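Local coordinates for Crov588 (Cafeteriavirus, PDB 6NYR), which is of unknown function but folds into a ring-shaped leucine-rich-repeat solenoid built largely from FNIP repeats, at residues T9-N14 with P31-I36; F38-N43 with G60-F65; I442-L447 with T465-P470; K485-V490 with K507-V512. All blocks are in the same frame, centred on the assembly; numbering follows the deposited sequence.

Interaction 1: T9-N14 with P31-I36; sequences TILTFN and PKIDTI
Ile-10 pairs with Thr-35, and Leu-11 with Ile-36, in a short parallel bridge between strands 10-12 and 35-37. The backbones are joined by a nearly straight bond from Leu-11 N to Thr-35 O (3.2 Å, 165° at the hydrogen). The buried part of the contact is the face that carries Leu-11 and Ile-36. Here Leu-11 CD1 meets Ile-33 CD1 at 4.4 Å, and Phe-13 turns the edge of its ring to Ile-36, whose CG2 sits in the ring plane 3.9 Å from CE1. Helix 25-28 covers this face, with Leu-28 touching Leu-11, Phe-13 and Ile-36. The other face is partly exposed to solvent. On it Thr-35 OG1 lies between the branches of Ile-10, 3.1 Å from CG2 and 3.2 Å from CG1, placed there by a chi1 of 87° that brings it between the backbone N and the carbonyl carbon. At the open end Thr-9 CG2 rests 3.7 Å from Asp-34 OD2, while Asp-34 OD1 forms a salt bridge with Lys-55. An apolar face packed into the solenoid body and a mixed face turned toward the ring's centre, on short parallel strands in sequence order, typify the strand ladder of leucine-rich repeats.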
# COMPACT_ATOMS: atom_id res chain seq x y z
N THR A 9 -4.76 -17.07 -13.97
CA THR A 9 -4.83 -17.22 -15.41
C THR A 9 -3.74 -16.48 -16.17
O THR A 9 -3.54 -16.73 -17.37
CB THR A 9 -6.20 -16.81 -15.97
OG1 THR A 9 -6.40 -15.42 -15.71
CG2 THR A 9 -7.33 -17.62 -15.34
N ILE A 10 -3.04 -15.58 -15.50
CA ILE A 10 -2.08 -14.68 -16.14
C ILE A 10 -0.69 -15.31 -16.08
O ILE A 10 -0.16 -15.60 -15.01
CB ILE A 10 -2.10 -13.29 -15.48
CG1 ILE A 10 -3.52 -12.73 -15.51
CG2 ILE A 10 -1.11 -12.36 -16.16
CD1 ILE A 10 -3.64 -11.29 -15.07
N LEU A 11 -0.10 -15.52 -17.25
CA LEU A 11 1.32 -15.82 -17.39
C LEU A 11 2.08 -14.53 -17.66
O LEU A 11 1.74 -13.77 -18.57
CB LEU A 11 1.56 -16.81 -18.53
CG LEU A 11 3.02 -17.18 -18.79
CD1 LEU A 11 3.14 -18.57 -19.40
CD2 LEU A 11 3.69 -16.15 -19.70
N THR A 12 3.12 -14.27 -16.85
CA THR A 12 3.95 -13.08 -16.97
C THR A 12 5.37 -13.52 -17.28
O THR A 12 5.99 -14.24 -16.48
CB THR A 12 3.91 -12.26 -15.69
OG1 THR A 12 2.55 -11.95 -15.34
CG2 THR A 12 4.69 -10.96 -15.85
N PHE A 13 5.90 -13.09 -18.42
CA PHE A 13 7.30 -13.33 -18.72
C PHE A 13 8.19 -12.40 -17.87
O PHE A 13 7.72 -11.46 -17.23
CB PHE A 13 7.59 -13.11 -20.20
CG PHE A 13 7.14 -14.23 -21.08
CD1 PHE A 13 5.84 -14.26 -21.57
CD2 PHE A 13 8.00 -15.26 -21.42
CE1 PHE A 13 5.42 -15.29 -22.39
CE2 PHE A 13 7.58 -16.29 -22.24
CZ PHE A 13 6.29 -16.31 -22.72
N ASN A 14 9.49 -12.69 -17.87
CA ASN A 14 10.44 -11.86 -17.14
C ASN A 14 10.43 -10.45 -17.72
O ASN A 14 10.11 -10.25 -18.89
CB ASN A 14 11.84 -12.49 -17.22
CG ASN A 14 12.64 -12.30 -15.95
OD1 ASN A 14 12.86 -13.26 -15.22
ND2 ASN A 14 13.14 -11.09 -15.72
N PRO A 31 -4.32 -24.80 -20.66
CA PRO A 31 -5.70 -24.30 -20.75
C PRO A 31 -6.19 -23.45 -19.59
O PRO A 31 -7.34 -22.99 -19.65
CB PRO A 31 -6.54 -25.60 -20.84
CG PRO A 31 -5.59 -26.65 -21.30
CD PRO A 31 -4.26 -26.27 -20.69
N LYS A 32 -5.41 -23.21 -18.54
CA LYS A 32 -5.88 -22.38 -17.44
C LYS A 32 -5.38 -20.94 -17.52
O LYS A 32 -5.69 -20.14 -16.63
CB LYS A 32 -5.51 -22.99 -16.09
CG LYS A 32 -6.50 -22.65 -14.95
CD LYS A 32 -7.97 -22.89 -15.35
CE LYS A 32 -8.82 -23.47 -14.22
NZ LYS A 32 -9.91 -22.55 -13.76
N ILE A 33 -4.60 -20.58 -18.55
CA ILE A 33 -4.09 -19.22 -18.69
C ILE A 33 -4.92 -18.50 -19.74
O ILE A 33 -5.12 -19.01 -20.85
CB ILE A 33 -2.59 -19.19 -19.04
CG1 ILE A 33 -2.33 -19.80 -20.42
CG2 ILE A 33 -1.78 -19.91 -17.96
CD1 ILE A 33 -0.87 -19.71 -20.85
N ASP A 34 -5.40 -17.31 -19.39
CA ASP A 34 -6.17 -16.47 -20.30
C ASP A 34 -5.34 -15.38 -20.96
O ASP A 34 -5.65 -14.97 -22.08
CB ASP A 34 -7.29 -15.75 -19.53
CG ASP A 34 -8.54 -16.58 -19.39
OD1 ASP A 34 -8.88 -17.31 -20.34
OD2 ASP A 34 -9.19 -16.48 -18.33
N THR A 35 -4.29 -14.92 -20.29
CA THR A 35 -3.57 -13.73 -20.71
C THR A 35 -2.08 -14.00 -20.74
O THR A 35 -1.56 -14.88 -20.05
CB THR A 35 -3.86 -12.56 -19.77
OG1 THR A 35 -2.94 -12.60 -18.67
CG2 THR A 35 -5.27 -12.65 -19.21
N ILE A 36 -1.38 -13.21 -21.55
CA ILE A 36 0.07 -13.14 -21.54
C ILE A 36 0.45 -11.71 -21.20
O ILE A 36 -0.09 -10.76 -21.77
CB ILE A 36 0.69 -13.55 -22.89
CG1 ILE A 36 0.44 -15.04 -23.16
CG2 ILE A 36 2.18 -13.25 -22.89
CD1 ILE A 36 0.84 -15.47 -24.56

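Interaction 2: F38-N43 with G60-F65; sequences FGEKFN and GWTSEF
Glu-64 lies over the backbone of Glu-40 and then runs out beside Lys-41. Its own N-H makes the direct hydrogen bond of the contact, to Glu-40 O (2.7 Å, 148° at the hydrogen), with the donor in the carbonyl plane. From the backbone outward, CB stands 3.2 Å from that same Glu-40 O and CG 3.1 Å from it, because chi1 of -58° sets CG beside the backbone N that donates the bond. The chain continues extended: CD comes 4.0 Å from Lys-41 CD, which OE1 also faces, and at the tip OE2 meets Lys-41 NZ at 3.6 Å in a long salt bridge. The two side chains lie alongside each other and point the same way, so the carboxylate has the Lys-41 methylene CD against it as well as the ammonium group.

Deeper in, a water joins the segments. It donates to Gly-39 O and Phe-42 O and accepts from Ser-63 OG, 2.9 Å from the water, while lying in the plane of the Phe-42 ring at its edge. Ser-63 OG in turn accepts from Phe-65 N at 3.0 Å, an ST turn. Phe-42 CE2 approaches Phe-65 CD1 at 4.2 Å; Phe-65 is also stacked on Phe-59, and Asn-43 OD1 takes a bond from Asn-66 N. The chemistry is thus graded. A charged pair marks the outer margin, while the carbonyls of Gly-39 and Phe-42, which have no strand partner across this loop contact, are satisfied by a water that the serine hydroxyl orients beside the edge of the Phe-42 ring.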
# COMPACT_ATOMS: atom_id res chain seq x y z
N PHE A 38 3.74 -9.37 -21.33
CA PHE A 38 5.11 -9.15 -21.77
C PHE A 38 5.69 -7.95 -21.03
O PHE A 38 4.97 -7.11 -20.49
CB PHE A 38 5.16 -8.93 -23.28
CG PHE A 38 4.91 -10.17 -24.09
CD1 PHE A 38 5.88 -11.15 -24.20
CD2 PHE A 38 3.70 -10.36 -24.73
CE1 PHE A 38 5.65 -12.30 -24.94
CE2 PHE A 38 3.46 -11.50 -25.48
CZ PHE A 38 4.44 -12.47 -25.58
N GLY A 39 7.02 -7.89 -21.02
CA GLY A 39 7.72 -6.89 -20.23
C GLY A 39 8.46 -5.85 -21.05
O GLY A 39 8.12 -5.59 -22.21
N GLU A 40 9.50 -5.26 -20.45
CA GLU A 40 10.21 -4.17 -21.10
C GLU A 40 10.99 -4.67 -22.31
O GLU A 40 10.89 -4.10 -23.40
CB GLU A 40 11.16 -3.51 -20.10
CG GLU A 40 11.69 -2.15 -20.54
CD GLU A 40 12.64 -1.53 -19.53
OE1 GLU A 40 13.19 -2.27 -18.68
OE2 GLU A 40 12.84 -0.30 -19.57
N LYS A 41 11.75 -5.74 -22.14
CA LYS A 41 12.77 -6.11 -23.12
C LYS A 41 12.25 -6.97 -24.26
O LYS A 41 12.95 -7.10 -25.27
CB LYS A 41 13.92 -6.84 -22.42
CG LYS A 41 14.74 -5.96 -21.48
CD LYS A 41 15.55 -4.93 -22.25
CE LYS A 41 16.48 -4.14 -21.33
NZ LYS A 41 17.36 -3.21 -22.09
N PHE A 42 11.07 -7.57 -24.14
CA PHE A 42 10.61 -8.48 -25.17
C PHE A 42 10.41 -7.75 -26.49
O PHE A 42 9.69 -6.74 -26.56
CB PHE A 42 9.30 -9.16 -24.75
CG PHE A 42 8.72 -10.06 -25.81
CD1 PHE A 42 9.29 -11.29 -26.07
CD2 PHE A 42 7.62 -9.66 -26.55
CE1 PHE A 42 8.76 -12.12 -27.05
CE2 PHE A 42 7.09 -10.48 -27.53
CZ PHE A 42 7.67 -11.71 -27.77
N ASN A 43 11.04 -8.26 -27.55
CA ASN A 43 10.93 -7.69 -28.89
C ASN A 43 11.17 -8.81 -29.90
O ASN A 43 12.20 -8.89 -30.57
CB ASN A 43 11.91 -6.53 -29.08
CG ASN A 43 11.63 -5.72 -30.33
OD1 ASN A 43 10.52 -5.74 -30.86
ND2 ASN A 43 12.63 -5.01 -30.81
N GLY A 60 2.68 -3.86 -21.33
CA GLY A 60 3.39 -3.05 -20.35
C GLY A 60 3.97 -1.80 -20.95
O GLY A 60 4.67 -1.86 -21.97
N TRP A 61 3.73 -0.65 -20.31
CA TRP A 61 3.82 0.62 -21.00
C TRP A 61 5.22 0.96 -21.50
O TRP A 61 5.35 1.75 -22.43
CB TRP A 61 3.28 1.74 -20.11
CG TRP A 61 4.08 2.07 -18.88
CD1 TRP A 61 4.15 1.35 -17.72
CD2 TRP A 61 4.92 3.22 -18.69
NE1 TRP A 61 4.99 1.97 -16.83
CE2 TRP A 61 5.47 3.12 -17.40
CE3 TRP A 61 5.25 4.31 -19.49
CZ2 TRP A 61 6.34 4.08 -16.88
CZ3 TRP A 61 6.12 5.27 -18.98
CH2 TRP A 61 6.65 5.15 -17.69
N THR A 62 6.27 0.38 -20.92
CA THR A 62 7.63 0.69 -21.35
C THR A 62 8.19 -0.35 -22.33
O THR A 62 9.38 -0.32 -22.63
CB THR A 62 8.58 0.81 -20.15
OG1 THR A 62 8.65 -0.44 -19.45
CG2 THR A 62 8.11 1.90 -19.19
N SER A 63 7.34 -1.24 -22.84
CA SER A 63 7.81 -2.33 -23.69
C SER A 63 8.57 -1.82 -24.91
O SER A 63 8.21 -0.81 -25.52
CB SER A 63 6.62 -3.18 -24.15
OG SER A 63 6.84 -3.69 -25.46
N GLU A 64 9.63 -2.55 -25.27
CA GLU A 64 10.47 -2.24 -26.42
C GLU A 64 10.00 -2.96 -27.69
O GLU A 64 10.74 -2.99 -28.68
CB GLU A 64 11.91 -2.63 -26.11
CG GLU A 64 12.49 -1.93 -24.89
CD GLU A 64 13.98 -2.18 -24.70
OE1 GLU A 64 14.59 -2.85 -25.56
OE2 GLU A 64 14.54 -1.70 -23.69
N PHE A 65 8.79 -3.51 -27.69
CA PHE A 65 8.26 -4.25 -28.83
C PHE A 65 7.88 -3.31 -29.96
O PHE A 65 7.11 -2.36 -29.76
CB PHE A 65 7.05 -5.07 -28.36
CG PHE A 65 6.35 -5.81 -29.46
CD1 PHE A 65 6.85 -7.02 -29.91
CD2 PHE A 65 5.17 -5.33 -30.01
CE1 PHE A 65 6.20 -7.72 -30.91
CE2 PHE A 65 4.52 -6.03 -31.00
CZ PHE A 65 5.04 -7.23 -31.45
O HOH W 1 7.85 -6.29 -24.64

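Interaction 3: I442-L447 with T465-P470; sequences IVENVL and TENVLP
Val-468 and Leu-447 carry the apolar part of this contact between two successive loops of the solenoid. Val-468 sends CG1 across the start of segment 442-447, 4.0 Å from Ile-442 CG2, the two side chains crossing at about a right angle. With chi1 at 170°, CG1 stands anti to its own backbone N, and both methyls are turned against the Ile-442 to Val-443 peptide. Leu-447 points at the second segment and settles on Pro-470, with CB 3.7 Å from the ring atom CD. Its CD1 also touches Leu-469 CD2 at 4.0 Å. Leu-447 and Leu-469 both reach Leu-454 of strand 453-455, so this apolar layer continues toward the strands.

A second group consists of carbon atoms lying against carbonyl oxygens. Val-468 CG1 is 3.4 Å from Ile-442 O, and Glu-444 CB is 3.3 Å from Asn-467 O.

Polar contacts are few and involve the solvent-exposed Glu-444, Asn-445 and Asn-467. Glu-444 OE1 and Asn-467 ND2 come to 3.5 Å without forming a hydrogen bond; the carboxylate and amide planes are 85° apart. A water donates to Asn-467 O at 3.2 Å and accepts a weak bond from Asn-445 N at 3.4 Å.

No direct hydrogen bond joins the two segments. The chemistry implies that neighbouring loops are held here by interlocking aliphatic groups, with a single water making a slack polar bridge between backbones where the contact meets solvent.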
# COMPACT_ATOMS: atom_id res chain seq x y z
N ILE A 442 8.27 3.73 34.99
CA ILE A 442 6.93 3.13 35.04
C ILE A 442 6.93 2.16 36.22
O ILE A 442 7.49 1.06 36.15
CB ILE A 442 6.54 2.43 33.74
CG1 ILE A 442 6.67 3.41 32.58
CG2 ILE A 442 5.13 1.89 33.82
CD1 ILE A 442 6.03 2.95 31.29
N VAL A 443 6.30 2.57 37.32
CA VAL A 443 6.18 1.76 38.53
C VAL A 443 4.94 0.88 38.38
O VAL A 443 4.29 0.88 37.33
CB VAL A 443 6.10 2.65 39.78
CG1 VAL A 443 7.31 3.58 39.82
CG2 VAL A 443 4.81 3.44 39.80
N GLU A 444 4.59 0.13 39.42
CA GLU A 444 3.50 -0.81 39.27
C GLU A 444 2.15 -0.13 39.47
O GLU A 444 2.05 0.99 39.98
CB GLU A 444 3.63 -1.98 40.25
CG GLU A 444 3.70 -1.62 41.72
CD GLU A 444 3.91 -2.84 42.60
OE1 GLU A 444 3.05 -3.75 42.58
OE2 GLU A 444 4.95 -2.90 43.30
N ASN A 445 1.10 -0.83 39.04
CA ASN A 445 -0.28 -0.33 39.06
C ASN A 445 -0.44 0.94 38.22
O ASN A 445 -1.38 1.72 38.44
CB ASN A 445 -0.77 -0.09 40.49
CG ASN A 445 -0.81 -1.37 41.30
OD1 ASN A 445 -0.07 -1.52 42.28
ND2 ASN A 445 -1.66 -2.31 40.89
N VAL A 446 0.47 1.16 37.28
CA VAL A 446 0.36 2.25 36.31
C VAL A 446 -0.25 1.76 35.00
O VAL A 446 -1.20 2.35 34.49
CB VAL A 446 1.74 2.89 36.07
CG1 VAL A 446 1.66 3.96 34.99
CG2 VAL A 446 2.29 3.48 37.37
N LEU A 447 0.30 0.68 34.45
CA LEU A 447 -0.21 0.11 33.22
C LEU A 447 -1.46 -0.71 33.52
O LEU A 447 -1.41 -1.62 34.35
CB LEU A 447 0.85 -0.76 32.57
CG LEU A 447 2.15 -0.04 32.24
CD1 LEU A 447 3.22 -1.03 31.79
CD2 LEU A 447 1.92 1.01 31.16
N THR A 465 10.54 -3.51 36.67
CA THR A 465 10.58 -4.40 37.81
C THR A 465 9.30 -5.24 37.85
O THR A 465 8.54 -5.32 36.89
CB THR A 465 10.82 -3.60 39.08
OG1 THR A 465 9.82 -2.58 39.21
CG2 THR A 465 12.21 -2.94 39.04
N GLU A 466 9.07 -5.89 38.99
CA GLU A 466 8.02 -6.89 39.08
C GLU A 466 6.62 -6.28 39.05
O GLU A 466 6.40 -5.14 39.46
CB GLU A 466 8.17 -7.71 40.37
CG GLU A 466 9.47 -8.47 40.49
CD GLU A 466 9.45 -9.48 41.63
OE1 GLU A 466 8.42 -10.17 41.81
OE2 GLU A 466 10.46 -9.56 42.37
N ASN A 467 5.66 -7.08 38.58
CA ASN A 467 4.24 -6.72 38.53
C ASN A 467 4.02 -5.31 37.99
O ASN A 467 3.04 -4.64 38.33
CB ASN A 467 3.58 -6.87 39.91
CG ASN A 467 2.06 -6.93 39.83
OD1 ASN A 467 1.50 -7.59 38.95
ND2 ASN A 467 1.39 -6.24 40.75
N VAL A 468 4.93 -4.85 37.13
CA VAL A 468 4.73 -3.60 36.42
C VAL A 468 3.94 -3.82 35.14
O VAL A 468 3.00 -3.08 34.84
CB VAL A 468 6.10 -2.94 36.12
CG1 VAL A 468 5.92 -1.75 35.17
CG2 VAL A 468 6.77 -2.49 37.41
N LEU A 469 4.31 -4.83 34.38
CA LEU A 469 3.66 -5.09 33.10
C LEU A 469 2.29 -5.72 33.32
O LEU A 469 2.12 -6.55 34.22
CB LEU A 469 4.52 -6.01 32.24
CG LEU A 469 5.89 -5.45 31.84
CD1 LEU A 469 6.62 -6.44 30.93
CD2 LEU A 469 5.76 -4.09 31.17
N PRO A 470 1.29 -5.31 32.54
CA PRO A 470 -0.07 -5.81 32.77
C PRO A 470 -0.19 -7.30 32.48
O PRO A 470 0.59 -7.90 31.73
CB PRO A 470 -0.93 -4.99 31.80
CG PRO A 470 0.02 -4.41 30.80
CD PRO A 470 1.34 -4.27 31.50
O HOH W 2 0.25 -3.51 37.20

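Interaction 4: K485-V490 with K507-V512; sequences KIIENV and KIMENV
Val-512 inserts its methyls against the backbone of Ile-486 to Glu-488, joining two neighbouring loops on the outer side of the leucine-rich-repeat ring, away from the strand ladder. CG1 is 3.4 Å from Ile-486 O and 3.8 Å from Ile-486 CG2, the side chains crossing at about a right angle; CG2 lies against Ile-486 O and Glu-488 N. Two further side chains complete the first shell. Met-509 points at segment 485-490 and ends with CE 3.8 Å from Ile-487 CG2 and 3.9 Å from Glu-488 N. Its chi1 of 52° starts the chain between the backbone N and the carbonyl carbon, and the extended remainder carries the methyl to the neighbouring loop. Glu-488 runs alongside Asn-511, pointing the same way, with OE2 3.5 Å from Asn-511 CB. The carboxylate and amide planes are turned 50° from each other, and no hydrogen bond links them.

In the next shell the backbone sets these positions. A type II beta turn from Ile-487 to Val-490, closed by a weak bond from Val-490 N to Ile-487 O, presents Glu-488 to the second segment. On the far side of that turn the previous loop is in touch, Asn-489 meeting Glu-466 and Val-490 meeting Ile-464. Ile-486 and Val-512 are buried, whereas Ile-487, Met-509 and Asn-511 are exposed. Asn-511 O lies against Glu-488, 3.2 Å from its CG, and takes a CA-H...O contact from Glu-488 CA at 3.5 Å.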
# COMPACT_ATOMS: atom_id res chain seq x y z
N LYS A 485 18.58 -4.69 32.49
CA LYS A 485 18.39 -6.10 32.81
C LYS A 485 16.90 -6.43 32.91
O LYS A 485 16.11 -5.67 33.49
CB LYS A 485 19.07 -6.42 34.14
CG LYS A 485 20.58 -6.54 34.10
CD LYS A 485 21.13 -6.75 35.51
CE LYS A 485 22.62 -7.06 35.51
NZ LYS A 485 23.44 -5.88 35.14
N ILE A 486 16.52 -7.57 32.34
CA ILE A 486 15.17 -8.13 32.49
C ILE A 486 15.26 -9.35 33.40
O ILE A 486 15.98 -10.31 33.11
CB ILE A 486 14.54 -8.48 31.13
CG1 ILE A 486 14.65 -7.27 30.20
CG2 ILE A 486 13.10 -8.92 31.32
CD1 ILE A 486 13.87 -7.38 28.91
N ILE A 487 14.52 -9.30 34.50
CA ILE A 487 14.68 -10.23 35.61
C ILE A 487 13.49 -11.18 35.68
O ILE A 487 12.50 -11.04 34.96
CB ILE A 487 14.85 -9.47 36.94
CG1 ILE A 487 16.02 -8.49 36.85
CG2 ILE A 487 15.06 -10.41 38.12
CD1 ILE A 487 17.33 -9.12 36.40
N GLU A 488 13.62 -12.20 36.54
CA GLU A 488 12.53 -13.09 36.87
C GLU A 488 11.29 -12.32 37.29
O GLU A 488 11.38 -11.31 38.00
CB GLU A 488 12.97 -14.03 38.01
CG GLU A 488 12.16 -15.30 38.16
CD GLU A 488 12.98 -16.45 38.71
OE1 GLU A 488 14.22 -16.31 38.84
OE2 GLU A 488 12.39 -17.51 39.03
N ASN A 489 10.13 -12.80 36.85
CA ASN A 489 8.84 -12.28 37.29
C ASN A 489 8.63 -10.83 36.86
O ASN A 489 8.04 -10.03 37.58
CB ASN A 489 8.67 -12.39 38.82
CG ASN A 489 8.69 -13.82 39.31
OD1 ASN A 489 7.99 -14.69 38.78
ND2 ASN A 489 9.49 -14.08 40.35
N VAL A 490 9.12 -10.49 35.67
CA VAL A 490 8.84 -9.20 35.05
C VAL A 490 7.93 -9.35 33.84
O VAL A 490 6.91 -8.67 33.73
CB VAL A 490 10.15 -8.48 34.67
CG1 VAL A 490 9.85 -7.20 33.91
CG2 VAL A 490 10.98 -8.18 35.92
N LYS A 507 22.56 -9.99 29.69
CA LYS A 507 22.37 -11.43 29.84
C LYS A 507 20.94 -11.74 30.25
O LYS A 507 20.30 -10.97 30.98
CB LYS A 507 23.36 -11.99 30.86
CG LYS A 507 24.77 -12.13 30.29
CD LYS A 507 25.80 -12.55 31.33
CE LYS A 507 27.19 -12.55 30.72
NZ LYS A 507 28.28 -12.50 31.74
N ILE A 508 20.43 -12.87 29.75
CA ILE A 508 19.11 -13.38 30.08
C ILE A 508 19.28 -14.69 30.83
O ILE A 508 19.84 -15.65 30.29
CB ILE A 508 18.25 -13.57 28.82
CG1 ILE A 508 18.30 -12.30 27.96
CG2 ILE A 508 16.82 -13.90 29.19
CD1 ILE A 508 17.37 -12.31 26.77
N MET A 509 18.80 -14.74 32.07
CA MET A 509 18.94 -15.94 32.89
C MET A 509 17.71 -16.83 32.68
O MET A 509 16.91 -16.61 31.76
CB MET A 509 19.18 -15.56 34.35
CG MET A 509 18.21 -14.57 34.96
SD MET A 509 18.80 -14.06 36.60
CE MET A 509 17.29 -13.40 37.34
N GLU A 510 17.53 -17.84 33.53
CA GLU A 510 16.72 -18.99 33.15
C GLU A 510 15.21 -18.74 33.17
O GLU A 510 14.53 -18.99 32.17
CB GLU A 510 17.07 -20.19 34.05
CG GLU A 510 18.26 -21.00 33.56
CD GLU A 510 18.65 -22.13 34.50
OE1 GLU A 510 17.77 -22.92 34.89
OE2 GLU A 510 19.85 -22.21 34.86
N ASN A 511 14.67 -18.30 34.29
CA ASN A 511 13.21 -18.11 34.40
C ASN A 511 12.82 -16.65 34.22
O ASN A 511 12.18 -16.03 35.07
CB ASN A 511 12.70 -18.67 35.73
CG ASN A 511 12.84 -20.18 35.81
OD1 ASN A 511 13.53 -20.71 36.69
ND2 ASN A 511 12.20 -20.88 34.89
N VAL A 512 13.20 -16.11 33.07
CA VAL A 512 12.88 -14.74 32.69
C VAL A 512 11.85 -14.70 31.57
O VAL A 512 10.86 -13.97 31.65
CB VAL A 512 14.16 -13.97 32.30
CG1 VAL A 512 13.81 -12.59 31.77
CG2 VAL A 512 15.13 -13.90 33.47

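How the interactions relate
From the N terminus the four contacts follow one another in series, and none nests in or crosses another. Interaction 1 closes the first helix-containing loop by joining strands 10-12 and 35-37. Interaction 2 then ties together the loops that leave strands 35-37 and 56-58; the two touch through the rings of Phe-13 and Phe-38. Much later, interactions 3 and 4 each join two outer loops separated by one strand, 453-455 and 497-499 respectively. Their centres are 16 Å apart, and Leu-469 CD1 meets Val-490 O at 3.6 Å. Interaction 3 lies about 57 Å, centre to centre, from interaction 1, on the opposite side of the chain's centre.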